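Long-range contacts in regulatory protein MarR (Planctomyces limnophilus, PDB 3U2R), which probably binds DNA as a transcription factor of the MarR family, through a winged helix-turn-helix domain: residues A[42-52]-A[82-92]; A[55-65]-A[103-113]. All coordinates share one frame; numbering follows the deposited sequence.

Contact 1: residues A[42-52]-A[82-92]; sequences FELSAQQYNTL and LIDRLDDRGLV
Two bends, at chi2 (-107°) and chi3 (-56°), fold the Arg89 chain back so that it presents the edge of its guanidinium to the backbone of Phe42 and Glu43, while Gln48 stretches out straight beyond CG and slides its amide between Leu82 and Arg85. Arg89 grips two successive carbonyls. NH2 gives a hydrogen bond to Phe42 O at 2.8 Å, nearly in line with the C=O, and NH1 gives another to Glu43 O at 3.0 Å; the second oxygen lies close to the guanidinium plane, but the nitrogen stands well above the plane of that carbonyl.

The Gln48 amide works at both ends. OE1 receives Ser45 N in its carbonyl plane, on a lone pair, and also Ser45 OG, which comes from above that plane; with Gln48 N donating back to Ser45 OG, this is a capping box at the start of helix 46-52. That fixes the amide's rotation and turns NE2 toward the other helix, where it makes a weak but straight bond to Leu82 O at 3.3 Å and sits over one face of the Arg85 guanidinium.

The axes of helix segments 46-52 and 82-88 approach to 10.4 Å at 69°, and apolar side chains of these helices and of the flanking loop and strand residues pack around the polar strip. Leu82 slides past Gln48 and puts CD1 3.3 Å from Gln47 OE1. Leu86 CD2 meets Leu44 CD2 at 3.9 Å, the two chains crossing at about a right angle, and Leu52 CD2 reaches Val92 CG1 at 3.8 Å. Leu52 also packs on Leu116 of helix 110-148.

Both carbonyls held by Arg89 follow the last turn of helix 18-40, which closes in a Schellman motif at Glu43, so the arginine's positive charge probably complements the partial negative charge of that helix end.

Contact 2: residues A[55-65]-A[103-113]; sequences LRSVHPEGMAT and VVEVALTDAGL
Met63 and Val106 form an antiparallel hydrogen-bonded pair: Met63 N to Val106 O and Val106 N to Met63 O both measure 2.8 Å, each donor standing above the plane of the carbonyl it meets. Next along, Ala64 and Glu105 make a non-hydrogen-bonded pair with CA atoms only 4.2 Å apart, and Glu105 CA adds a C-H...O contact to Met63 O. The pairing ends at Thr65, where the backbone N and OG1 both bond to Val104 O; chi1 of -59° sets OG1 beside its own N, so one carbonyl takes both. At the other end, before Gly62, a cis peptide precedes Pro60 and the strands part. A water fills in, donating to Leu55 O and Glu61 O and accepting from Leu108 N.

Leu55 comes up from the last turns of helix 46-58 against the strand and crosses Val106 obliquely, CD1 to CG1 at 3.7 Å. Leu108 lays CD1 along Arg56, against CA and CB. With CG opposite its backbone N (chi1 -175°), His59 swings its ring between the strand end and the start of helix 110-148. Leu113 CD1 lies over one face, 3.8 Å from the ring centroid, in a CH-pi contact; Pro60 CB covers the opposite face, and Leu108 O meets the ring edge in plane, 3.4 Å from CD2. Replacing His59 with alanine would probably strip Leu113 CD1 of its flat partner and open a gap beside Leu108 O.

Beyond, Thr109 caps the start of helix 110-148, its OG1 accepting from Gly112 N. Strand 92-97 pairs with the far edge of 103-108, so the short strand 63-64 completes a three-stranded antiparallel sheet, the sheet arrangement of the winged helix-turn-helix domain of MarR proteins, in which strands 92-97 and 103-108 form the wing hairpin.

Overall arrangement
From the N terminus, helix 18-40 leads into segment 42-52, and contact 1 closes its loop when the chain returns at 82-92. Before that return the chain has already passed through 55-65, the first half of contact 2, whose partner 103-113 comes after the wing hairpin. The segments therefore alternate and the two loops cross. Helix 46-58 serves both contacts, and their centres lie about 11 Å apart. They also touch directly: Thr109 OG1 is probably hydrogen-bonded to Gly90 O, and Leu52 packs on Leu108. Together they tie helices 46-58 and 78-88, the small sheet and the start of helix 110-148 into one winged-helix unit.

Contact 1: residues A[42-52]-A[82-92]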
loop_
_atom_site.group_PDB
_atom_site.type_symbol
_atom_site.label_atom_id
_atom_site.label_comp_id
_atom_site.label_asym_id
_atom_site.label_seq_id
_atom_site.Cartn_x
_atom_site.Cartn_y
_atom_site.Cartn_z
ATOM N N PHE A 42 -17.032 -19.653 -14.089
ATOM C CA PHE A 42 -17.396 -19.821 -15.481
ATOM C C PHE A 42 -16.971 -21.210 -16.016
ATOM O O PHE A 42 -17.087 -21.477 -17.221
ATOM C CB PHE A 42 -16.776 -18.714 -16.304
ATOM C CG PHE A 42 -17.305 -17.342 -15.937
ATOM C CD1 PHE A 42 -16.784 -16.646 -14.854
ATOM C CD2 PHE A 42 -18.416 -16.809 -16.583
ATOM C CE1 PHE A 42 -17.262 -15.396 -14.522
ATOM C CE2 PHE A 42 -18.887 -15.545 -16.259
ATOM C CZ PHE A 42 -18.317 -14.849 -15.232
ATOM N N GLU A 43 -16.554 -22.104 -15.096
ATOM C CA GLU A 43 -16.045 -23.415 -15.357
ATOM C C GLU A 43 -14.849 -23.350 -16.325
ATOM O O GLU A 43 -14.732 -24.121 -17.266
ATOM C CB GLU A 43 -17.163 -24.341 -15.835
ATOM C CG GLU A 43 -18.214 -24.605 -14.757
ATOM C CD GLU A 43 -18.435 -26.065 -14.398
ATOM O OE1 GLU A 43 -18.462 -26.377 -13.185
ATOM O OE2 GLU A 43 -18.584 -26.895 -15.325
ATOM N N LEU A 44 -13.935 -22.429 -16.041
ATOM C CA LEU A 44 -12.706 -22.252 -16.803
ATOM C C LEU A 44 -11.521 -22.230 -15.909
ATOM O O LEU A 44 -11.648 -21.993 -14.726
ATOM C CB LEU A 44 -12.691 -20.909 -17.557
ATOM C CG LEU A 44 -13.685 -20.666 -18.641
ATOM C CD1 LEU A 44 -13.622 -19.185 -19.076
ATOM C CD2 LEU A 44 -13.443 -21.586 -19.817
ATOM N N SER A 45 -10.359 -22.396 -16.513
ATOM C CA SER A 45 -9.036 -22.200 -15.948
ATOM C C SER A 45 -8.478 -20.988 -16.626
ATOM O O SER A 45 -8.963 -20.574 -17.697
ATOM C CB SER A 45 -8.142 -23.403 -16.217
ATOM O OG SER A 45 -8.188 -23.734 -17.604
ATOM N N ALA A 46 -7.430 -20.437 -16.032
ATOM C CA ALA A 46 -6.758 -19.286 -16.587
ATOM C C ALA A 46 -6.136 -19.652 -17.942
ATOM O O ALA A 46 -6.135 -18.813 -18.830
ATOM C CB ALA A 46 -5.686 -18.775 -15.622
ATOM N N GLN A 47 -5.664 -20.912 -18.114
ATOM C CA GLN A 47 -5.050 -21.344 -19.373
ATOM C C GLN A 47 -6.118 -21.398 -20.468
ATOM O O GLN A 47 -5.813 -21.079 -21.612
ATOM C CB GLN A 47 -4.309 -22.692 -19.240
ATOM C CG GLN A 47 -3.278 -22.882 -20.327
ATOM C CD GLN A 47 -2.395 -24.110 -20.126
ATOM O OE1 GLN A 47 -2.861 -25.203 -19.756
ATOM N NE2 GLN A 47 -1.099 -23.976 -20.417
ATOM N N GLN A 48 -7.369 -21.741 -20.099
ATOM C CA GLN A 48 -8.497 -21.718 -21.054
ATOM C C GLN A 48 -8.858 -20.279 -21.412
ATOM O O GLN A 48 -9.040 -19.987 -22.573
ATOM C CB GLN A 48 -9.705 -22.451 -20.529
ATOM C CG GLN A 48 -9.556 -23.960 -20.605
ATOM C CD GLN A 48 -10.724 -24.653 -19.955
ATOM O OE1 GLN A 48 -11.121 -24.326 -18.861
ATOM N NE2 GLN A 48 -11.243 -25.684 -20.546
ATOM N N TYR A 49 -8.845 -19.360 -20.436
ATOM C CA TYR A 49 -9.090 -17.939 -20.708
ATOM C C TYR A 49 -8.005 -17.410 -21.662
ATOM O O TYR A 49 -8.315 -16.679 -22.610
ATOM C CB TYR A 49 -9.103 -17.167 -19.368
ATOM C CG TYR A 49 -9.215 -15.656 -19.519
ATOM C CD1 TYR A 49 -10.435 -15.053 -19.755
ATOM C CD2 TYR A 49 -8.101 -14.845 -19.414
ATOM C CE1 TYR A 49 -10.539 -13.681 -19.968
ATOM C CE2 TYR A 49 -8.200 -13.461 -19.556
ATOM C CZ TYR A 49 -9.436 -12.878 -19.798
ATOM O OH TYR A 49 -9.604 -11.527 -19.981
ATOM N N ASN A 50 -6.720 -17.787 -21.384
ATOM C CA ASN A 50 -5.551 -17.377 -22.166
ATOM C C ASN A 50 -5.648 -17.917 -23.606
ATOM O O ASN A 50 -5.423 -17.177 -24.535
ATOM C CB ASN A 50 -4.275 -17.833 -21.509
ATOM C CG ASN A 50 -3.924 -17.057 -20.274
ATOM O OD1 ASN A 50 -4.465 -15.999 -19.988
ATOM N ND2 ASN A 50 -2.893 -17.479 -19.619
ATOM N N THR A 51 -6.154 -19.115 -23.787
ATOM C CA THR A 51 -6.434 -19.668 -25.135
ATOM C C THR A 51 -7.545 -18.869 -25.822
ATOM O O THR A 51 -7.393 -18.414 -26.959
ATOM C CB THR A 51 -6.809 -21.140 -25.006
ATOM O OG1 THR A 51 -5.745 -21.841 -24.348
ATOM C CG2 THR A 51 -7.087 -21.774 -26.323
ATOM N N LEU A 52 -8.657 -18.642 -25.132
ATOM C CA LEU A 52 -9.712 -17.882 -25.759
ATOM C C LEU A 52 -9.238 -16.480 -26.144
ATOM O O LEU A 52 -9.545 -16.055 -27.233
ATOM C CB LEU A 52 -10.938 -17.797 -24.840
ATOM C CG LEU A 52 -11.676 -19.133 -24.521
ATOM C CD1 LEU A 52 -12.726 -18.954 -23.413
ATOM C CD2 LEU A 52 -12.425 -19.698 -25.756
ATOM N N LEU A 82 -7.782 -29.520 -22.821
ATOM C CA LEU A 82 -8.166 -28.141 -22.527
ATOM C C LEU A 82 -9.096 -27.604 -23.655
ATOM O O LEU A 82 -10.182 -27.130 -23.368
ATOM C CB LEU A 82 -6.858 -27.358 -22.424
ATOM C CG LEU A 82 -6.839 -25.883 -22.260
ATOM C CD1 LEU A 82 -5.499 -25.452 -21.666
ATOM C CD2 LEU A 82 -7.000 -25.152 -23.586
ATOM N N ILE A 83 -8.683 -27.753 -24.918
ATOM C CA ILE A 83 -9.431 -27.274 -26.068
ATOM C C ILE A 83 -10.682 -28.141 -26.263
ATOM O O ILE A 83 -11.698 -27.589 -26.661
ATOM C CB ILE A 83 -8.519 -27.212 -27.350
ATOM C CG1 ILE A 83 -7.577 -26.002 -27.253
ATOM C CG2 ILE A 83 -9.327 -27.084 -28.691
ATOM C CD1 ILE A 83 -6.478 -26.026 -28.245
ATOM N N ASP A 84 -10.608 -29.477 -26.005
ATOM C CA ASP A 84 -11.745 -30.402 -26.077
ATOM C C ASP A 84 -12.895 -29.861 -25.242
ATOM O O ASP A 84 -14.027 -29.896 -25.685
ATOM C CB ASP A 84 -11.391 -31.824 -25.515
ATOM C CG ASP A 84 -10.515 -32.772 -26.318
ATOM O OD1 ASP A 84 -10.192 -32.444 -27.494
ATOM O OD2 ASP A 84 -10.181 -33.884 -25.781
ATOM N N ARG A 85 -12.603 -29.415 -24.003
ATOM C CA ARG A 85 -13.618 -28.844 -23.113
ATOM C C ARG A 85 -14.219 -27.606 -23.738
ATOM O O ARG A 85 -15.444 -27.460 -23.744
ATOM C CB ARG A 85 -13.025 -28.496 -21.733
ATOM C CG ARG A 85 -12.739 -29.734 -20.880
ATOM C CD ARG A 85 -12.195 -29.356 -19.512
ATOM N NE ARG A 85 -10.740 -29.184 -19.517
ATOM C CZ ARG A 85 -10.033 -28.623 -18.537
ATOM N NH1 ARG A 85 -10.640 -28.153 -17.446
ATOM N NH2 ARG A 85 -8.713 -28.511 -18.645
ATOM N N LEU A 86 -13.365 -26.722 -24.290
ATOM C CA LEU A 86 -13.847 -25.508 -24.979
ATOM C C LEU A 86 -14.690 -25.848 -26.219
ATOM O O LEU A 86 -15.694 -25.190 -26.456
ATOM C CB LEU A 86 -12.697 -24.582 -25.393
ATOM C CG LEU A 86 -11.842 -24.052 -24.262
ATOM C CD1 LEU A 86 -10.777 -23.154 -24.837
ATOM C CD2 LEU A 86 -12.739 -23.353 -23.203
ATOM N N ASP A 87 -14.298 -26.841 -26.985
ATOM C CA ASP A 87 -15.097 -27.366 -28.157
ATOM C C ASP A 87 -16.415 -27.946 -27.698
ATOM O O ASP A 87 -17.451 -27.641 -28.299
ATOM C CB ASP A 87 -14.329 -28.458 -28.881
ATOM C CG ASP A 87 -14.732 -28.644 -30.341
ATOM O OD1 ASP A 87 -15.916 -28.543 -30.642
ATOM O OD2 ASP A 87 -13.852 -28.910 -31.173
ATOM N N ASP A 88 -16.430 -28.714 -26.586
ATOM C CA ASP A 88 -17.702 -29.298 -26.152
ATOM C C ASP A 88 -18.673 -28.232 -25.731
ATOM O O ASP A 88 -19.861 -28.408 -25.899
ATOM C CB ASP A 88 -17.493 -30.295 -25.000
ATOM C CG ASP A 88 -16.716 -31.527 -25.413
ATOM O OD1 ASP A 88 -16.771 -31.898 -26.627
ATOM O OD2 ASP A 88 -16.043 -32.117 -24.543
ATOM N N ARG A 89 -18.160 -27.123 -25.167
ATOM C CA ARG A 89 -18.982 -25.999 -24.755
ATOM C C ARG A 89 -19.401 -25.083 -25.951
ATOM O O ARG A 89 -20.093 -24.087 -25.728
ATOM C CB ARG A 89 -18.233 -25.138 -23.736
ATOM C CG ARG A 89 -17.702 -25.865 -22.485
ATOM C CD ARG A 89 -18.461 -25.579 -21.214
ATOM N NE ARG A 89 -18.564 -24.157 -20.847
ATOM C CZ ARG A 89 -17.762 -23.483 -20.023
ATOM N NH1 ARG A 89 -16.695 -24.072 -19.479
ATOM N NH2 ARG A 89 -18.016 -22.211 -19.738
ATOM N N GLY A 90 -18.995 -25.396 -27.183
ATOM C CA GLY A 90 -19.335 -24.573 -28.350
ATOM C C GLY A 90 -18.576 -23.250 -28.323
ATOM O O GLY A 90 -18.995 -22.279 -28.920
ATOM N N LEU A 91 -17.475 -23.152 -27.566
ATOM C CA LEU A 91 -16.763 -21.870 -27.439
ATOM C C LEU A 91 -15.687 -21.686 -28.519
ATOM O O LEU A 91 -15.241 -20.552 -28.746
ATOM C CB LEU A 91 -16.128 -21.746 -26.042
ATOM C CG LEU A 91 -17.104 -21.732 -24.886
ATOM C CD1 LEU A 91 -16.336 -21.771 -23.613
ATOM C CD2 LEU A 91 -18.031 -20.490 -24.897
ATOM N N VAL A 92 -15.226 -22.794 -29.111
ATOM C CA VAL A 92 -14.234 -22.814 -30.183
ATOM C C VAL A 92 -14.674 -23.791 -31.260
ATOM O O VAL A 92 -15.504 -24.630 -30.984
ATOM C CB VAL A 92 -12.844 -23.155 -29.703
ATOM C CG1 VAL A 92 -12.383 -22.186 -28.639
ATOM C CG2 VAL A 92 -12.759 -24.611 -29.236
#

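Contact 2: residues A[55-65]-A[103-113]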
loop_
_atom_site.group_PDB
_atom_site.type_symbol
_atom_site.label_atom_id
_atom_site.label_comp_id
_atom_site.label_asym_id
_atom_site.label_seq_id
_atom_site.Cartn_x
_atom_site.Cartn_y
_atom_site.Cartn_z
ATOM N N LEU A 55 -7.150 -16.661 -29.198
ATOM C CA LEU A 55 -7.925 -16.877 -30.409
ATOM C C LEU A 55 -8.706 -15.631 -30.826
ATOM O O LEU A 55 -8.969 -15.466 -32.017
ATOM C CB LEU A 55 -8.843 -18.116 -30.310
ATOM C CG LEU A 55 -8.090 -19.424 -30.110
ATOM C CD1 LEU A 55 -9.042 -20.582 -29.991
ATOM C CD2 LEU A 55 -7.100 -19.663 -31.206
ATOM N N ARG A 56 -9.054 -14.765 -29.896
ATOM C CA ARG A 56 -9.718 -13.491 -30.218
ATOM C C ARG A 56 -8.804 -12.586 -31.027
ATOM O O ARG A 56 -9.290 -11.927 -31.936
ATOM C CB ARG A 56 -10.196 -12.741 -28.949
ATOM C CG ARG A 56 -10.923 -11.397 -29.296
ATOM C CD ARG A 56 -11.821 -10.820 -28.206
ATOM N NE ARG A 56 -11.177 -10.630 -26.894
ATOM C CZ ARG A 56 -11.812 -10.198 -25.787
ATOM N NH1 ARG A 56 -11.159 -10.094 -24.633
ATOM N NH2 ARG A 56 -13.110 -9.886 -25.827
ATOM N N SER A 57 -7.475 -12.595 -30.742
ATOM C CA SER A 57 -6.512 -11.731 -31.439
ATOM C C SER A 57 -6.374 -12.048 -32.918
ATOM O O SER A 57 -5.885 -11.197 -33.649
ATOM C CB SER A 57 -5.133 -11.793 -30.779
ATOM O OG SER A 57 -4.487 -13.047 -30.964
ATOM N N VAL A 58 -6.775 -13.245 -33.364
ATOM C CA VAL A 58 -6.729 -13.637 -34.782
ATOM C C VAL A 58 -8.162 -13.855 -35.360
ATOM O O VAL A 58 -8.285 -13.989 -36.573
ATOM C CB VAL A 58 -5.818 -14.883 -34.982
ATOM C CG1 VAL A 58 -4.394 -14.580 -34.504
ATOM C CG2 VAL A 58 -6.360 -16.123 -34.252
ATOM N N HIS A 59 -9.235 -13.915 -34.518
ATOM C CA HIS A 59 -10.635 -14.100 -34.972
ATOM C C HIS A 59 -10.907 -13.164 -36.152
ATOM O O HIS A 59 -10.450 -12.015 -36.122
ATOM C CB HIS A 59 -11.638 -13.790 -33.832
ATOM C CG HIS A 59 -13.044 -14.076 -34.222
ATOM N ND1 HIS A 59 -13.867 -13.081 -34.708
ATOM C CD2 HIS A 59 -13.708 -15.269 -34.279
ATOM C CE1 HIS A 59 -14.985 -13.693 -35.094
ATOM N NE2 HIS A 59 -14.942 -15.004 -34.835
ATOM N N PRO A 60 -11.562 -13.598 -37.224
ATOM C CA PRO A 60 -12.222 -14.893 -37.460
ATOM C C PRO A 60 -11.290 -16.028 -37.897
ATOM O O PRO A 60 -11.774 -17.150 -38.114
ATOM C CB PRO A 60 -13.216 -14.543 -38.566
ATOM C CG PRO A 60 -12.431 -13.544 -39.393
ATOM C CD PRO A 60 -11.770 -12.678 -38.360
ATOM N N GLU A 61 -9.962 -15.773 -38.010
ATOM C CA GLU A 61 -9.068 -16.854 -38.397
ATOM C C GLU A 61 -8.793 -17.757 -37.214
ATOM O O GLU A 61 -8.917 -17.334 -36.074
ATOM C CB GLU A 61 -7.757 -16.319 -38.930
ATOM C CG GLU A 61 -7.881 -15.566 -40.240
ATOM C CD GLU A 61 -6.651 -14.720 -40.513
ATOM O OE1 GLU A 61 -6.099 -14.849 -41.627
ATOM O OE2 GLU A 61 -6.210 -13.972 -39.605
ATOM N N GLY A 62 -8.433 -18.991 -37.504
ATOM C CA GLY A 62 -8.071 -19.981 -36.503
ATOM C C GLY A 62 -6.573 -20.006 -36.329
ATOM O O GLY A 62 -5.847 -19.329 -37.054
HETATM N N MSE A 63 -6.110 -20.770 -35.355
HETATM C CA MSE A 63 -4.698 -20.978 -35.076
HETATM C C MSE A 63 -4.465 -22.481 -34.882
HETATM O O MSE A 63 -5.278 -23.163 -34.233
HETATM C CB MSE A 63 -4.315 -20.180 -33.827
HETATM C CG MSE A 63 -2.850 -20.211 -33.542
HETATM SE SE MSE A 63 -2.325 -19.031 -32.051
HETATM C CE MSE A 63 -2.695 -17.158 -32.828
ATOM N N ALA A 64 -3.348 -22.990 -35.434
ATOM C CA ALA A 64 -2.914 -24.380 -35.279
ATOM C C ALA A 64 -2.705 -24.682 -33.844
ATOM O O ALA A 64 -2.117 -23.849 -33.134
ATOM C CB ALA A 64 -1.611 -24.628 -36.026
ATOM N N THR A 65 -3.145 -25.874 -33.411
ATOM C CA THR A 65 -3.006 -26.334 -32.019
ATOM C C THR A 65 -1.530 -26.191 -31.532
ATOM O O THR A 65 -1.298 -25.709 -30.431
ATOM C CB THR A 65 -3.519 -27.790 -31.933
ATOM O OG1 THR A 65 -4.890 -27.814 -32.359
ATOM C CG2 THR A 65 -3.390 -28.394 -30.534
ATOM N N VAL A 103 -2.944 -31.668 -38.483
ATOM C CA VAL A 103 -3.062 -30.301 -38.007
ATOM C C VAL A 103 -4.558 -29.921 -37.813
ATOM O O VAL A 103 -5.377 -30.036 -38.722
ATOM C CB VAL A 103 -2.329 -29.344 -38.995
ATOM C CG1 VAL A 103 -2.482 -27.884 -38.580
ATOM C CG2 VAL A 103 -0.852 -29.715 -39.098
ATOM N N VAL A 104 -4.865 -29.438 -36.621
ATOM C CA VAL A 104 -6.183 -28.994 -36.226
ATOM C C VAL A 104 -6.087 -27.492 -35.921
ATOM O O VAL A 104 -5.358 -27.106 -35.015
ATOM C CB VAL A 104 -6.736 -29.822 -35.030
ATOM C CG1 VAL A 104 -8.098 -29.260 -34.555
ATOM C CG2 VAL A 104 -6.851 -31.289 -35.407
ATOM N N GLU A 105 -6.746 -26.659 -36.732
ATOM C CA GLU A 105 -6.826 -25.223 -36.506
ATOM C C GLU A 105 -8.046 -24.979 -35.641
ATOM O O GLU A 105 -9.054 -25.661 -35.801
ATOM C CB GLU A 105 -6.915 -24.428 -37.815
ATOM C CG GLU A 105 -5.624 -24.493 -38.604
ATOM C CD GLU A 105 -5.564 -23.472 -39.719
ATOM O OE1 GLU A 105 -6.481 -23.483 -40.571
ATOM O OE2 GLU A 105 -4.623 -22.641 -39.724
ATOM N N VAL A 106 -7.926 -24.081 -34.676
ATOM C CA VAL A 106 -8.993 -23.765 -33.726
ATOM C C VAL A 106 -9.262 -22.278 -33.834
ATOM O O VAL A 106 -8.307 -21.518 -33.744
ATOM C CB VAL A 106 -8.505 -24.143 -32.290
ATOM C CG1 VAL A 106 -9.630 -23.998 -31.262
ATOM C CG2 VAL A 106 -7.930 -25.555 -32.267
ATOM N N ALA A 107 -10.537 -21.874 -33.951
ATOM C CA ALA A 107 -10.955 -20.487 -33.983
ATOM C C ALA A 107 -12.034 -20.255 -32.906
ATOM O O ALA A 107 -12.788 -21.171 -32.506
ATOM C CB ALA A 107 -11.508 -20.161 -35.387
ATOM N N LEU A 108 -12.165 -19.016 -32.494
ATOM C CA LEU A 108 -13.251 -18.658 -31.575
ATOM C C LEU A 108 -14.575 -18.691 -32.318
ATOM O O LEU A 108 -14.577 -18.478 -33.518
ATOM C CB LEU A 108 -13.096 -17.219 -31.044
ATOM C CG LEU A 108 -12.459 -16.894 -29.753
ATOM C CD1 LEU A 108 -12.841 -15.488 -29.363
ATOM C CD2 LEU A 108 -12.812 -17.868 -28.643
ATOM N N THR A 109 -15.669 -18.966 -31.617
ATOM C CA THR A 109 -17.068 -18.896 -32.126
ATOM C C THR A 109 -17.693 -17.635 -31.598
ATOM O O THR A 109 -17.100 -16.977 -30.737
ATOM C CB THR A 109 -17.873 -20.079 -31.633
ATOM O OG1 THR A 109 -17.860 -20.040 -30.209
ATOM C CG2 THR A 109 -17.326 -21.384 -32.120
ATOM N N ASP A 110 -18.927 -17.346 -31.989
ATOM C CA ASP A 110 -19.635 -16.196 -31.413
ATOM C C ASP A 110 -19.816 -16.343 -29.913
ATOM O O ASP A 110 -19.746 -15.352 -29.189
ATOM C CB ASP A 110 -21.010 -16.017 -32.037
ATOM C CG ASP A 110 -20.987 -15.471 -33.463
ATOM O OD1 ASP A 110 -19.885 -15.197 -33.982
ATOM O OD2 ASP A 110 -22.064 -15.215 -34.007
ATOM N N ALA A 111 -20.072 -17.571 -29.447
ATOM C CA ALA A 111 -20.283 -17.787 -28.025
ATOM C C ALA A 111 -19.000 -17.687 -27.237
ATOM O O ALA A 111 -19.072 -17.270 -26.090
ATOM C CB ALA A 111 -20.941 -19.131 -27.790
ATOM N N GLY A 112 -17.834 -17.946 -27.845
ATOM C CA GLY A 112 -16.553 -17.707 -27.169
ATOM C C GLY A 112 -16.253 -16.222 -27.080
ATOM O O GLY A 112 -15.663 -15.756 -26.096
ATOM N N LEU A 113 -16.649 -15.448 -28.124
ATOM C CA LEU A 113 -16.503 -13.990 -28.096
ATOM C C LEU A 113 -17.413 -13.418 -26.980
ATOM O O LEU A 113 -16.991 -12.565 -26.186
ATOM C CB LEU A 113 -16.868 -13.335 -29.444
ATOM C CG LEU A 113 -15.850 -13.540 -30.567
ATOM C CD1 LEU A 113 -16.439 -13.132 -31.899
ATOM C CD2 LEU A 113 -14.579 -12.684 -30.325
HETATM O O HOH W 1 -10.328 -17.227 -33.681
#